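Local coordinates for protein-tyrosine-phosphatase (Chaetomium thermophilum var. thermophilum DSM 1495, PDB 5M43) that is the phosphatase domain of Yvh1, a dual-specificity family member that probably removes phosphate from tyrosine and from serine or threonine residues of proteins, at residues 59-64 / 106-111. Residues are numbered along the deposited sequence; the frame is centred on the assembly and turned at random. Where two conformers were deposited one is given.
Sequences IDDMED and GKSRSV. With NO3 (nitrate ion), chain B.
The guanidinium of Arg-109 has Asp-61 over one face, CB of Asp-61 lying 3.6 Å from NE, while Ile-59 O and the nitrate meet its edge. Arg-109 NH1 gives a fairly straight bond (157°) to a lone pair of Ile-59 O, 2.9 Å away and almost exactly in the guanidinium plane. NE and NH2 turn to the anion instead, binding O3 and O2 of the nitrate as a fork; the bend at chi3 (-78°) swings the group round to this double task. Arginine suits the place because its coplanar N-H bonds point several ways, serving carbonyl and anion together. The backbone N atoms of Lys-107, Ser-108 and Arg-109, with that of Met-105, complete the cradle. This is the phosphate-binding P-loop of the CX5R signature, from Cys-103 to Arg-109 at the start of helix 109-121, and the nitrate probably mimics substrate phosphate. Asp-61, on the loop after strand 53-56, is consistent with the general-acid aspartate of such phosphatases. Asp-61 OD1 accepts Ser-108 OG at 2.6 Å from above the carboxylate plane, and also Asn-156 ND2; the short serine hydroxyl can donate here while accepting from Asn-156 N. A leucine in place of Arg-109 would probably leave Ile-59 O without its donor and the anion without its side-chain fork.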
loop_
_atom_site.group_PDB
_atom_site.type_symbol
_atom_site.label_atom_id
_atom_site.label_comp_id
_atom_site.label_asym_id
_atom_site.label_seq_id
_atom_site.Cartn_x
_atom_site.Cartn_y
_atom_site.Cartn_z
ATOM N N ILE A 59 -4.035 -0.434 13.144
ATOM C CA ILE A 59 -2.681 -0.800 13.564
ATOM C C ILE A 59 -1.890 0.463 13.819
ATOM O O ILE A 59 -2.103 1.490 13.164
ATOM C CB ILE A 59 -1.969 -1.685 12.507
ATOM C CG1 ILE A 59 -0.590 -2.180 12.953
ATOM C CG2 ILE A 59 -1.867 -0.998 11.182
ATOM C CD1 ILE A 59 0.036 -3.218 11.958
ATOM N N ASP A 60 -0.994 0.376 14.784
ATOM C CA ASP A 60 -0.119 1.473 15.151
ATOM C C ASP A 60 1.218 1.341 14.460
ATOM O O ASP A 60 1.615 0.259 14.016
ATOM C CB ASP A 60 0.111 1.494 16.667
ATOM C CG ASP A 60 -0.958 2.236 17.423
ATOM O OD1 ASP A 60 -2.009 2.602 16.831
ATOM O OD2 ASP A 60 -0.735 2.423 18.670
ATOM N N ASP A 61 1.946 2.450 14.417
ATOM C CA ASP A 61 3.259 2.439 13.777
ATOM C C ASP A 61 4.310 2.161 14.840
ATOM O O ASP A 61 5.047 3.051 15.312
ATOM C CB ASP A 61 3.538 3.780 13.096
ATOM C CG ASP A 61 4.880 3.779 12.446
ATOM O OD1 ASP A 61 5.315 2.679 12.042
ATOM O OD2 ASP A 61 5.478 4.847 12.282
ATOM N N MET A 62 4.373 0.895 15.242
ATOM C CA MET A 62 5.304 0.460 16.267
ATOM C C MET A 62 5.892 -0.864 15.845
ATOM O O MET A 62 5.235 -1.637 15.150
ATOM C CB MET A 62 4.632 0.315 17.633
ATOM C CG MET A 62 4.281 1.692 18.152
ATOM S SD MET A 62 3.786 1.520 19.818
ATOM C CE MET A 62 2.126 0.939 19.582
ATOM N N GLU A 63 7.134 -1.112 16.276
ATOM C CA GLU A 63 7.880 -2.291 15.814
ATOM C C GLU A 63 7.281 -3.620 16.276
ATOM O O GLU A 63 7.545 -4.643 15.645
ATOM C CB GLU A 63 9.334 -2.198 16.286
ATOM C CG GLU A 63 10.112 -1.047 15.667
ATOM C CD GLU A 63 11.483 -0.830 16.303
ATOM O OE1 GLU A 63 12.083 -1.838 16.781
ATOM O OE2 GLU A 63 11.954 0.338 16.310
ATOM N N ASP A 64 6.461 -3.608 17.321
ATOM C CA ASP A 64 5.802 -4.780 17.883
ATOM C C ASP A 64 4.431 -5.032 17.295
ATOM O O ASP A 64 3.683 -5.868 17.825
ATOM C CB ASP A 64 5.617 -4.521 19.372
ATOM C CG ASP A 64 4.923 -3.171 19.572
ATOM O OD1 ASP A 64 5.648 -2.150 19.611
ATOM O OD2 ASP A 64 3.666 -3.094 19.567
ATOM N N GLY A 106 2.038 8.740 5.950
ATOM C CA GLY A 106 2.469 8.261 4.657
ATOM C C GLY A 106 3.929 7.881 4.621
ATOM O O GLY A 106 4.590 8.049 3.582
ATOM N N LYS A 107 4.437 7.306 5.720
ATOM C CA LYS A 107 5.846 6.982 5.892
ATOM C C LYS A 107 6.057 5.500 6.150
ATOM O O LYS A 107 6.927 4.888 5.526
ATOM C CB LYS A 107 6.481 7.775 7.072
ATOM C CG LYS A 107 7.883 7.336 7.387
ATOM C CD LYS A 107 8.399 8.176 8.559
ATOM C CE LYS A 107 9.779 7.735 8.931
ATOM N NZ LYS A 107 10.225 8.440 10.251
ATOM N N SER A 108 5.313 4.918 7.093
ATOM C CA SER A 108 5.650 3.593 7.614
ATOM C C SER A 108 4.522 2.587 7.378
ATOM O O SER A 108 4.703 1.600 6.646
ATOM C CB SER A 108 6.005 3.741 9.099
ATOM O OG SER A 108 6.326 2.442 9.632
ATOM N N ARG A 109 3.341 2.816 7.944
ATOM C CA ARG A 109 2.258 1.831 7.803
ATOM C C ARG A 109 1.821 1.675 6.324
ATOM O O ARG A 109 1.774 0.561 5.798
ATOM C CB ARG A 109 1.073 2.226 8.665
ATOM C CG ARG A 109 1.299 1.848 10.159
ATOM C CD ARG A 109 0.233 2.474 10.967
ATOM N NE ARG A 109 0.526 3.912 11.155
ATOM C CZ ARG A 109 -0.098 4.663 12.060
ATOM N NH1 ARG A 109 -1.036 4.120 12.841
ATOM N NH2 ARG A 109 0.236 5.978 12.209
ATOM N N SER A 110 1.451 2.777 5.665
ATOM C CA SER A 110 0.945 2.687 4.297
ATOM C C SER A 110 2.035 2.194 3.344
ATOM O O SER A 110 1.752 1.470 2.389
ATOM C CB SER A 110 0.405 4.066 3.797
ATOM O OG SER A 110 1.411 5.022 4.014
ATOM N N VAL A 111 3.278 2.633 3.576
ATOM C CA VAL A 111 4.382 2.250 2.713
ATOM C C VAL A 111 4.614 0.752 2.823
ATOM O O VAL A 111 4.968 0.097 1.837
ATOM C CB VAL A 111 5.638 3.068 3.091
ATOM C CG1 VAL A 111 6.923 2.589 2.411
ATOM C CG2 VAL A 111 5.425 4.538 2.669
HETATM N N NO3 B . 2.870 6.229 9.591
HETATM O O1 NO3 B . 3.699 6.682 8.754
HETATM O O2 NO3 B . 1.977 6.974 10.068
HETATM O O3 NO3 B . 2.846 4.984 9.804
#